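Local structure of putative HTH-type transcriptional regulator PH0061 (2DBB) at residues 12-17 with 27-32; 60-65 with 110-115; 84-89 with 96-101; 126-131 with 135-140. The protein probably binds specific DNA sequences as a dimeric transcriptional regulator of the AsnC family, through an N-terminal helix-turn-helix domain. All blocks are in the same frame, centred on the assembly; numbering follows the deposited sequence.

Contact 1 of 4, residues 12-17 with 27-32; sequences MQLVKI and RELADI
Leu14 and Ile17 meet Leu29 and Ile32 without any flat group between them: there is no ring, amide or carboxylate face or edge in this contact, and branched aliphatic ends do all the touching. CD1 of Leu14 reaches the fork of Leu29, standing 4.1 Å from both CD1 and CD2 of that residue, and the two side chains lie roughly perpendicular. Ile17 comes in beside it with both of its branches. Its CG2, set anti to the backbone N because CG1 takes the place beside that N (chi1 -62°), lies 3.9 Å from Leu29 CD2, while the longer branch carries CD1 to 3.9 Å from Ile32 CG2. In both of these pairs the side chains run alongside in opposite senses. Leu29 CD2 thus touches both Leu14 and Ile17. The short helical segments stand 11.5 Å apart at their closest, with 124° between their directions, a spacing that leaves the side chains to bridge the gap. Leu33 leans on Leu14 and Ile17, and Ile40 and Ile44 of helix 37-49 cover Leu29, completing a three-helix core. Helix 26-32 begins the predicted helix-turn-helix motif. Since no hydrogen bond or charge pair crosses between 12-17 and 27-32, the direct contact of these segments is purely apolar, buried at Leu14 and Leu29 and open to solvent at Ile32.

Contact 2 of 4, residues 60-65 with 110-115; sequences PDIDKL and RLLLPK
Asp63 and Lys115 carry the polar half of this contact: Lys115 NZ gives a hydrogen bond to Asp63 OD1 at 2.7 Å, as part of a salt bridge. The ammonium comes to the syn side of that oxygen, 29° out of the carboxylate plane, and OD2 of Asp63 lies 3.3 Å from the same NZ. Lys115 gets there fully stretched, every torsion of its chain near 180°. Deeper in, Ile62 CG2 passes Leu112 CD1 at 4.2 Å, a light apolar touch between buried residues, with Tyr67 and Tyr69 of strand 67-76 packing alongside. The turn that holds Ile62 and Asp63 is shaped by Asp61, whose OD1 accepts from Lys64 N at 3.2 Å (N-H...O 160°) from above its carboxylate plane, an Asx motif, and only weakly from Asp63 N. On the strand, Arg110 points its guanidinium at Glu99 of the second subunit, a salt bridge, and makes a cation-pi contact with Tyr69. The contact thus ties the loop after strand 53-60 to the end of strand 107-114. Its ion pair lies among exposed residues, where water probably screens the charges, while the small apolar pair sits inside.

Contact 3 of 4, residues 84-89 with 96-101; sequences KVISEI and KSVEKG
Ile86 and Ile89, on one side of helix 79-89, pack over Val98 and Lys100 of strand 95-102. The tightest spot is at Lys100, whose CG lies 3.5 Å from Ile86 CD1, closer than carbons usually come, with CD at 3.7 Å from the same methyl; one chain lies nearly square to the other. Val98 fits less closely between the two isoleucines, CG1 3.9 Å from Ile86 CG2 and CG2 4.0 Å from Ile89 CD1. Ile89 reaches it with CG1 in the crowded position between N and carbonyl carbon (chi1 64°). These apolar ends are buried, whereas Lys100 is partly open: its chain bends at chi3 and sends NZ toward Asp83, a long and weak ion pair, while it packs on Glu144 of the second subunit. The solvent side of the helix is looser, with Ser87 OG turned back to Lys84 O at 3.0 Å, on the same face of that carbonyl as Glu88 N. Cutting Ile86 back to an alanine removes CG1, CG2 and CD1, which is likely to open a gap beside Val98 and leave the aliphatic part of Lys100 without its support. Helix 84-89 runs nearly antiparallel to strand 96-101 (171°); with strand 107-114 between strands 67-76 and 95-102, this is the return half of a split beta-alpha-beta crossover, as in the ferredoxin-like domain of the AsnC family, whose sheet continues into the second subunit through 97-101.

Contact 4 of 4, residues 126-131 with 135-140; sequences EFLQRI and ENVEVI
Leu128 turns CG to the side opposite its carbonyl carbon (chi1 -63°), which carries its two methyls out over strand 134-148, and Val137 answers with CG1 anti to its own backbone N (chi1 176°). The pair belongs to the second helix-to-strand return of the ferredoxin-like fold: helix 117-129 crosses one face of the antiparallel sheet and the chain, after a short turn, enters strand 134-148, an outer strand of the sheet within this chain. CD2 of Leu128 meets Val137 CG1 at 3.8 Å, the two side chains passing in opposed senses, while its other methyl leans toward the next inward-facing residue of the strand, CD1 lying 4.2 Å from Val139 CG2. Ile131, three residues on from Leu128, adds a lighter touch, its CG2 standing 4.2 Å from CG2 of Val137. Val137 therefore offers a different methyl to each partner, CG1 to Leu128 and CG2 to Ile131. Between Val137 and Val139, Glu138 points away from the helix and packs on Tyr105 of its own chain and on Arg104 of the second subunit. Ile74 and Val72 of strand 67-76 continue the apolar layer inward beneath Ile131 and Val137, and Phe127 packs on Val109 of strand 107-114. All four touching residues are partly exposed, so the contact lies at the margin of the helix-sheet core, not its centre. Glu135 and Asn136 both face Lys75, a classic beta bulge. Ile131 N bonds back to Leu128 O at 2.8 Å, which holds Ile131 beside Leu128.

From the N terminus, contact 1 closes first, a short loop between helices 9-18 and 26-32 of the predicted helix-turn-helix domain, about 15 Å or more between nearest atoms from every other contact. Contact 2 then opens at 60-65 and closes only at 110-115, spanning a long loop that contains contact 3 whole, with its own brief loop from helix 79-89 to strand 95-102. Contact 4 follows in series, closing the turn from helix 117-129 to strand 134-148. None of the four cross. Contacts 2, 3 and 4 share one sheet: Arg110 and Lys96 join neighbouring strands, Leu111 packs on Phe127, and Ile89 on Phe127 brings the two sheet-covering helices together.

Contact 1 of 4, residues 12-17 with 27-32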
# COMPACT_ATOMS: atom_id res chain seq x y z
N MET B 12 -12.23 -12.52 9.87
CA MET B 12 -11.84 -12.22 8.50
C MET B 12 -12.83 -11.27 7.84
O MET B 12 -12.44 -10.35 7.13
CB MET B 12 -11.72 -13.51 7.68
CG MET B 12 -11.06 -13.33 6.30
SD MET B 12 -9.32 -12.75 6.32
CE MET B 12 -9.52 -11.08 5.81
N GLN B 13 -14.12 -11.48 8.07
CA GLN B 13 -15.14 -10.62 7.48
C GLN B 13 -14.93 -9.20 7.99
O GLN B 13 -14.97 -8.23 7.24
CB GLN B 13 -16.54 -11.10 7.87
CG GLN B 13 -16.84 -12.53 7.45
CD GLN B 13 -18.19 -13.02 7.95
OE1 GLN B 13 -18.58 -12.73 9.08
NE2 GLN B 13 -18.89 -13.78 7.12
N LEU B 14 -14.67 -9.11 9.29
CA LEU B 14 -14.43 -7.85 9.97
C LEU B 14 -13.24 -7.13 9.32
O LEU B 14 -13.27 -5.93 9.09
CB LEU B 14 -14.17 -8.15 11.44
CG LEU B 14 -14.45 -7.13 12.54
CD1 LEU B 14 -15.76 -6.38 12.29
CD2 LEU B 14 -14.51 -7.87 13.86
N VAL B 15 -12.19 -7.88 9.02
CA VAL B 15 -11.00 -7.32 8.39
C VAL B 15 -11.36 -6.82 7.00
O VAL B 15 -10.98 -5.71 6.60
CB VAL B 15 -9.89 -8.38 8.31
CG1 VAL B 15 -8.84 -7.98 7.28
CG2 VAL B 15 -9.24 -8.55 9.69
N LYS B 16 -12.11 -7.63 6.26
CA LYS B 16 -12.54 -7.28 4.91
C LYS B 16 -13.35 -5.98 4.93
O LYS B 16 -13.14 -5.09 4.10
CB LYS B 16 -13.40 -8.42 4.33
CG LYS B 16 -12.64 -9.69 3.98
CD LYS B 16 -11.86 -9.53 2.68
CE LYS B 16 -11.32 -10.85 2.15
NZ LYS B 16 -10.22 -11.41 2.98
N ILE B 17 -14.27 -5.87 5.88
CA ILE B 17 -15.12 -4.68 6.00
C ILE B 17 -14.34 -3.43 6.39
O ILE B 17 -14.48 -2.38 5.75
CB ILE B 17 -16.25 -4.93 7.02
CG1 ILE B 17 -17.13 -6.09 6.52
CG2 ILE B 17 -17.10 -3.66 7.20
CD1 ILE B 17 -18.22 -6.51 7.49
N ARG B 27 -21.29 -0.42 16.50
CA ARG B 27 -22.72 -0.62 16.35
C ARG B 27 -23.05 -0.98 14.88
O ARG B 27 -23.74 -1.97 14.63
CB ARG B 27 -23.46 0.65 16.80
CG ARG B 27 -24.96 0.63 16.58
CD ARG B 27 -25.67 1.77 17.35
NE ARG B 27 -25.73 1.52 18.79
CZ ARG B 27 -24.80 1.88 19.66
NH1 ARG B 27 -23.70 2.52 19.25
NH2 ARG B 27 -24.95 1.60 20.95
N GLU B 28 -22.54 -0.19 13.94
CA GLU B 28 -22.77 -0.47 12.52
C GLU B 28 -22.20 -1.84 12.16
O GLU B 28 -22.82 -2.62 11.43
CB GLU B 28 -22.11 0.60 11.65
CG GLU B 28 -22.78 1.97 11.66
CD GLU B 28 -21.99 3.00 10.87
OE1 GLU B 28 -20.88 3.38 11.31
OE2 GLU B 28 -22.47 3.43 9.79
N LEU B 29 -21.00 -2.14 12.66
CA LEU B 29 -20.38 -3.43 12.38
C LEU B 29 -21.24 -4.56 12.94
O LEU B 29 -21.47 -5.57 12.27
CB LEU B 29 -18.98 -3.49 13.00
CG LEU B 29 -17.94 -2.54 12.39
CD1 LEU B 29 -16.70 -2.51 13.26
CD2 LEU B 29 -17.61 -3.00 10.98
N ALA B 30 -21.72 -4.39 14.17
CA ALA B 30 -22.55 -5.40 14.80
C ALA B 30 -23.83 -5.65 13.98
O ALA B 30 -24.26 -6.79 13.82
CB ALA B 30 -22.91 -4.99 16.23
N ASP B 31 -24.40 -4.57 13.46
CA ASP B 31 -25.61 -4.68 12.64
C ASP B 31 -25.35 -5.42 11.34
O ASP B 31 -26.13 -6.28 10.94
CB ASP B 31 -26.17 -3.29 12.34
CG ASP B 31 -26.74 -2.61 13.56
OD1 ASP B 31 -26.99 -3.33 14.55
OD2 ASP B 31 -26.95 -1.38 13.54
N ILE B 32 -24.25 -5.08 10.68
CA ILE B 32 -23.89 -5.73 9.43
C ILE B 32 -23.60 -7.22 9.64
O ILE B 32 -23.97 -8.05 8.81
CB ILE B 32 -22.64 -5.07 8.79
CG1 ILE B 32 -23.01 -3.68 8.26
CG2 ILE B 32 -22.08 -5.96 7.68
CD1 ILE B 32 -21.81 -2.81 7.90

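Contact 2 of 4, residues 60-65 with 110-115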
# COMPACT_ATOMS: atom_id res chain seq x y z
N PRO B 60 -5.09 7.90 -0.02
CA PRO B 60 -5.33 9.19 -0.66
C PRO B 60 -4.96 9.14 -2.13
O PRO B 60 -4.40 8.16 -2.60
CB PRO B 60 -4.39 10.10 0.10
CG PRO B 60 -3.17 9.22 0.19
CD PRO B 60 -3.74 7.86 0.58
N ASP B 61 -5.29 10.21 -2.84
CA ASP B 61 -4.92 10.33 -4.24
C ASP B 61 -3.65 11.17 -4.10
O ASP B 61 -3.73 12.38 -3.93
CB ASP B 61 -5.98 11.09 -5.03
CG ASP B 61 -5.68 11.13 -6.51
OD1 ASP B 61 -4.55 11.52 -6.87
OD2 ASP B 61 -6.57 10.77 -7.31
N ILE B 62 -2.49 10.52 -4.12
CA ILE B 62 -1.22 11.23 -3.93
C ILE B 62 -0.94 12.33 -4.96
O ILE B 62 -0.25 13.30 -4.66
CB ILE B 62 -0.02 10.26 -3.88
CG1 ILE B 62 0.25 9.68 -5.27
CG2 ILE B 62 -0.29 9.14 -2.89
CD1 ILE B 62 1.58 8.97 -5.38
N ASP B 63 -1.47 12.17 -6.17
CA ASP B 63 -1.25 13.17 -7.20
C ASP B 63 -1.91 14.48 -6.75
O ASP B 63 -1.31 15.55 -6.83
CB ASP B 63 -1.84 12.73 -8.53
CG ASP B 63 -1.46 13.67 -9.67
OD1 ASP B 63 -0.28 13.68 -10.08
OD2 ASP B 63 -2.35 14.41 -10.14
N LYS B 64 -3.15 14.38 -6.26
CA LYS B 64 -3.88 15.56 -5.80
C LYS B 64 -3.22 16.19 -4.59
O LYS B 64 -3.45 17.36 -4.30
CB LYS B 64 -5.33 15.21 -5.47
CG LYS B 64 -6.14 14.69 -6.64
CD LYS B 64 -7.58 14.45 -6.21
CE LYS B 64 -8.38 13.72 -7.27
NZ LYS B 64 -8.47 14.50 -8.54
N LEU B 65 -2.40 15.43 -3.86
CA LEU B 65 -1.71 15.96 -2.69
C LEU B 65 -0.39 16.59 -3.10
O LEU B 65 0.30 17.17 -2.27
CB LEU B 65 -1.42 14.86 -1.66
CG LEU B 65 -2.58 14.30 -0.84
CD1 LEU B 65 -2.05 13.22 0.11
CD2 LEU B 65 -3.27 15.42 -0.07
N ARG B 110 9.16 1.40 -1.67
CA ARG B 110 8.28 2.41 -2.24
C ARG B 110 8.59 3.72 -1.54
O ARG B 110 8.67 3.77 -0.31
CB ARG B 110 6.80 2.07 -2.04
CG ARG B 110 5.87 3.19 -2.52
CD ARG B 110 4.40 2.91 -2.22
NE ARG B 110 3.88 1.77 -2.97
CZ ARG B 110 3.58 1.79 -4.27
NH1 ARG B 110 3.75 2.90 -4.98
NH2 ARG B 110 3.12 0.70 -4.86
N LEU B 111 8.76 4.78 -2.33
CA LEU B 111 9.04 6.11 -1.82
C LEU B 111 7.93 7.07 -2.21
O LEU B 111 7.36 6.96 -3.30
CB LEU B 111 10.34 6.67 -2.43
CG LEU B 111 11.63 5.86 -2.41
CD1 LEU B 111 12.70 6.63 -3.17
CD2 LEU B 111 12.05 5.60 -0.96
N LEU B 112 7.62 8.01 -1.32
CA LEU B 112 6.63 9.05 -1.61
C LEU B 112 7.51 10.27 -1.85
O LEU B 112 8.23 10.70 -0.95
CB LEU B 112 5.71 9.31 -0.41
CG LEU B 112 4.65 10.40 -0.66
CD1 LEU B 112 3.66 9.90 -1.70
CD2 LEU B 112 3.92 10.75 0.63
N LEU B 113 7.47 10.81 -3.06
CA LEU B 113 8.30 11.95 -3.42
C LEU B 113 7.48 13.16 -3.82
O LEU B 113 6.28 13.05 -4.12
CB LEU B 113 9.22 11.60 -4.59
CG LEU B 113 10.04 10.31 -4.53
CD1 LEU B 113 10.63 10.03 -5.89
CD2 LEU B 113 11.12 10.42 -3.47
N PRO B 114 8.10 14.35 -3.84
CA PRO B 114 7.40 15.57 -4.22
C PRO B 114 7.15 15.45 -5.72
O PRO B 114 7.99 14.90 -6.44
CB PRO B 114 8.42 16.67 -3.91
CG PRO B 114 9.26 16.07 -2.83
CD PRO B 114 9.44 14.66 -3.30
N LYS B 115 6.01 15.94 -6.19
CA LYS B 115 5.69 15.85 -7.60
C LYS B 115 6.68 16.64 -8.47
O LYS B 115 6.86 16.34 -9.65
CB LYS B 115 4.26 16.34 -7.84
CG LYS B 115 3.69 15.89 -9.17
CD LYS B 115 2.23 16.25 -9.33
CE LYS B 115 1.72 15.80 -10.69
NZ LYS B 115 0.30 16.18 -10.93

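Contact 3 of 4, residues 84-89 with 96-101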
# COMPACT_ATOMS: atom_id res chain seq x y z
N LYS B 84 21.09 -4.81 6.54
CA LYS B 84 21.62 -3.52 6.96
C LYS B 84 20.97 -2.41 6.16
O LYS B 84 20.63 -1.37 6.71
CB LYS B 84 23.14 -3.47 6.77
CG LYS B 84 23.79 -2.24 7.40
CD LYS B 84 25.31 -2.28 7.28
CE LYS B 84 25.98 -1.20 8.12
NZ LYS B 84 25.62 0.19 7.70
N VAL B 85 20.79 -2.63 4.86
CA VAL B 85 20.15 -1.63 4.02
C VAL B 85 18.75 -1.39 4.55
O VAL B 85 18.31 -0.25 4.71
CB VAL B 85 20.01 -2.09 2.56
CG1 VAL B 85 19.21 -1.07 1.77
CG2 VAL B 85 21.38 -2.28 1.94
N ILE B 86 18.05 -2.49 4.83
CA ILE B 86 16.69 -2.43 5.32
C ILE B 86 16.55 -1.67 6.64
O ILE B 86 15.61 -0.89 6.81
CB ILE B 86 16.11 -3.84 5.47
CG1 ILE B 86 15.98 -4.47 4.07
CG2 ILE B 86 14.76 -3.78 6.18
CD1 ILE B 86 15.67 -5.94 4.08
N SER B 87 17.48 -1.89 7.56
CA SER B 87 17.41 -1.20 8.85
C SER B 87 17.80 0.26 8.63
O SER B 87 17.36 1.15 9.36
CB SER B 87 18.35 -1.85 9.87
OG SER B 87 19.71 -1.69 9.50
N GLU B 88 18.63 0.50 7.62
CA GLU B 88 19.10 1.84 7.28
C GLU B 88 17.99 2.72 6.71
O GLU B 88 17.91 3.91 7.02
CB GLU B 88 20.24 1.75 6.26
CG GLU B 88 21.60 2.22 6.77
CD GLU B 88 21.66 3.72 7.03
OE1 GLU B 88 21.48 4.51 6.07
OE2 GLU B 88 21.89 4.10 8.19
N ILE B 89 17.12 2.14 5.88
CA ILE B 89 16.05 2.91 5.26
C ILE B 89 14.67 2.82 5.89
O ILE B 89 13.82 3.67 5.64
CB ILE B 89 15.91 2.53 3.76
CG1 ILE B 89 15.47 1.07 3.64
CG2 ILE B 89 17.23 2.76 3.04
CD1 ILE B 89 15.20 0.62 2.23
N LYS B 96 7.79 4.53 2.27
CA LYS B 96 6.50 3.97 2.68
C LYS B 96 6.43 2.46 2.88
O LYS B 96 5.66 1.97 3.71
CB LYS B 96 5.42 4.41 1.68
CG LYS B 96 5.30 5.94 1.56
CD LYS B 96 5.30 6.58 2.94
CE LYS B 96 5.22 8.09 2.86
NZ LYS B 96 5.30 8.68 4.23
N SER B 97 7.22 1.71 2.12
CA SER B 97 7.22 0.27 2.29
C SER B 97 8.57 -0.32 1.95
O SER B 97 9.32 0.22 1.13
CB SER B 97 6.13 -0.41 1.45
OG SER B 97 6.45 -0.43 0.07
N VAL B 98 8.88 -1.43 2.61
CA VAL B 98 10.13 -2.14 2.41
C VAL B 98 9.79 -3.61 2.50
O VAL B 98 9.17 -4.07 3.46
CB VAL B 98 11.17 -1.77 3.49
CG1 VAL B 98 12.46 -2.56 3.27
CG2 VAL B 98 11.46 -0.27 3.42
N GLU B 99 10.19 -4.35 1.48
CA GLU B 99 9.89 -5.76 1.42
C GLU B 99 11.08 -6.56 0.92
O GLU B 99 11.89 -6.05 0.14
CB GLU B 99 8.67 -5.98 0.51
CG GLU B 99 7.36 -5.42 1.06
CD GLU B 99 6.25 -5.33 0.01
OE1 GLU B 99 6.34 -4.47 -0.90
OE2 GLU B 99 5.27 -6.11 0.08
N LYS B 100 11.20 -7.79 1.39
CA LYS B 100 12.27 -8.68 0.95
C LYS B 100 11.60 -9.67 0.02
O LYS B 100 10.49 -10.12 0.28
CB LYS B 100 12.89 -9.41 2.14
CG LYS B 100 13.50 -8.49 3.20
CD LYS B 100 14.09 -9.28 4.35
CE LYS B 100 15.22 -10.18 3.86
NZ LYS B 100 15.81 -10.95 4.98
N GLY B 101 12.26 -9.99 -1.09
CA GLY B 101 11.66 -10.91 -2.03
C GLY B 101 12.60 -11.94 -2.60
O GLY B 101 13.81 -11.89 -2.40

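Contact 4 of 4, residues 126-131 with 135-140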
# COMPACT_ATOMS: atom_id res chain seq x y z
N GLU B 126 19.43 11.54 -2.59
CA GLU B 126 19.71 11.45 -1.16
C GLU B 126 19.43 10.04 -0.67
O GLU B 126 20.23 9.46 0.06
CB GLU B 126 18.85 12.43 -0.37
CG GLU B 126 19.19 13.88 -0.57
CD GLU B 126 18.98 14.69 0.70
OE1 GLU B 126 17.89 14.60 1.30
OE2 GLU B 126 19.92 15.42 1.10
N PHE B 127 18.29 9.49 -1.07
CA PHE B 127 17.93 8.15 -0.66
C PHE B 127 18.95 7.12 -1.13
O PHE B 127 19.38 6.26 -0.36
CB PHE B 127 16.55 7.76 -1.20
CG PHE B 127 16.18 6.33 -0.93
CD1 PHE B 127 15.83 5.93 0.36
CD2 PHE B 127 16.25 5.38 -1.93
CE1 PHE B 127 15.56 4.60 0.64
CE2 PHE B 127 15.99 4.04 -1.66
CZ PHE B 127 15.65 3.65 -0.37
N LEU B 128 19.33 7.21 -2.40
CA LEU B 128 20.28 6.27 -2.97
C LEU B 128 21.64 6.26 -2.28
O LEU B 128 22.31 5.23 -2.23
CB LEU B 128 20.43 6.53 -4.48
CG LEU B 128 19.13 6.32 -5.27
CD1 LEU B 128 19.32 6.73 -6.71
CD2 LEU B 128 18.69 4.87 -5.17
N GLN B 129 22.06 7.41 -1.74
CA GLN B 129 23.34 7.48 -1.05
C GLN B 129 23.34 6.51 0.13
O GLN B 129 24.38 6.00 0.53
CB GLN B 129 23.63 8.90 -0.55
CG GLN B 129 23.88 9.91 -1.66
CD GLN B 129 24.26 11.28 -1.14
OE1 GLN B 129 23.49 11.93 -0.44
NE2 GLN B 129 25.47 11.72 -1.48
N ARG B 130 22.15 6.27 0.67
CA ARG B 130 21.98 5.37 1.80
C ARG B 130 22.02 3.90 1.40
O ARG B 130 22.01 3.02 2.25
CB ARG B 130 20.66 5.69 2.50
CG ARG B 130 20.67 7.03 3.20
CD ARG B 130 19.27 7.56 3.41
NE ARG B 130 19.26 8.74 4.28
CZ ARG B 130 19.51 8.70 5.58
NH1 ARG B 130 19.78 7.55 6.17
NH2 ARG B 130 19.48 9.82 6.29
N ILE B 131 22.07 3.64 0.10
CA ILE B 131 22.13 2.27 -0.37
C ILE B 131 23.54 1.91 -0.79
O ILE B 131 24.01 2.32 -1.86
CB ILE B 131 21.18 2.04 -1.56
CG1 ILE B 131 19.75 2.41 -1.17
CG2 ILE B 131 21.25 0.59 -2.01
CD1 ILE B 131 18.77 2.30 -2.30
N GLU B 135 24.38 -4.62 -6.01
CA GLU B 135 24.84 -5.00 -7.34
C GLU B 135 24.00 -4.25 -8.38
O GLU B 135 24.52 -3.78 -9.39
CB GLU B 135 24.69 -6.51 -7.54
CG GLU B 135 24.83 -7.00 -8.98
CD GLU B 135 26.25 -6.86 -9.54
OE1 GLU B 135 26.45 -7.11 -10.75
OE2 GLU B 135 27.16 -6.50 -8.76
N ASN B 136 22.71 -4.11 -8.10
CA ASN B 136 21.81 -3.43 -9.02
C ASN B 136 20.72 -2.65 -8.30
O ASN B 136 20.12 -3.15 -7.35
CB ASN B 136 21.16 -4.44 -9.97
CG ASN B 136 22.10 -4.88 -11.09
OD1 ASN B 136 22.25 -4.19 -12.10
ND2 ASN B 136 22.73 -6.03 -10.90
N VAL B 137 20.48 -1.43 -8.76
CA VAL B 137 19.45 -0.58 -8.21
C VAL B 137 18.66 0.02 -9.38
O VAL B 137 19.24 0.67 -10.25
CB VAL B 137 20.03 0.58 -7.38
CG1 VAL B 137 18.91 1.50 -6.92
CG2 VAL B 137 20.78 0.03 -6.18
N GLU B 138 17.36 -0.21 -9.41
CA GLU B 138 16.50 0.31 -10.46
C GLU B 138 15.46 1.22 -9.84
O GLU B 138 14.76 0.81 -8.91
CB GLU B 138 15.77 -0.82 -11.19
CG GLU B 138 16.63 -1.73 -12.02
CD GLU B 138 17.27 -1.02 -13.20
OE1 GLU B 138 16.79 0.08 -13.58
OE2 GLU B 138 18.25 -1.57 -13.74
N VAL B 139 15.36 2.45 -10.33
CA VAL B 139 14.36 3.37 -9.82
C VAL B 139 13.25 3.51 -10.87
O VAL B 139 13.53 3.85 -12.03
CB VAL B 139 14.94 4.77 -9.55
CG1 VAL B 139 13.82 5.71 -9.08
CG2 VAL B 139 16.05 4.69 -8.50
N ILE B 140 12.02 3.23 -10.47
CA ILE B 140 10.88 3.36 -11.38
C ILE B 140 10.02 4.52 -10.91
O ILE B 140 9.48 4.49 -9.80
CB ILE B 140 9.98 2.10 -11.39
CG1 ILE B 140 10.82 0.84 -11.63
CG2 ILE B 140 8.91 2.25 -12.47
CD1 ILE B 140 11.56 0.83 -12.95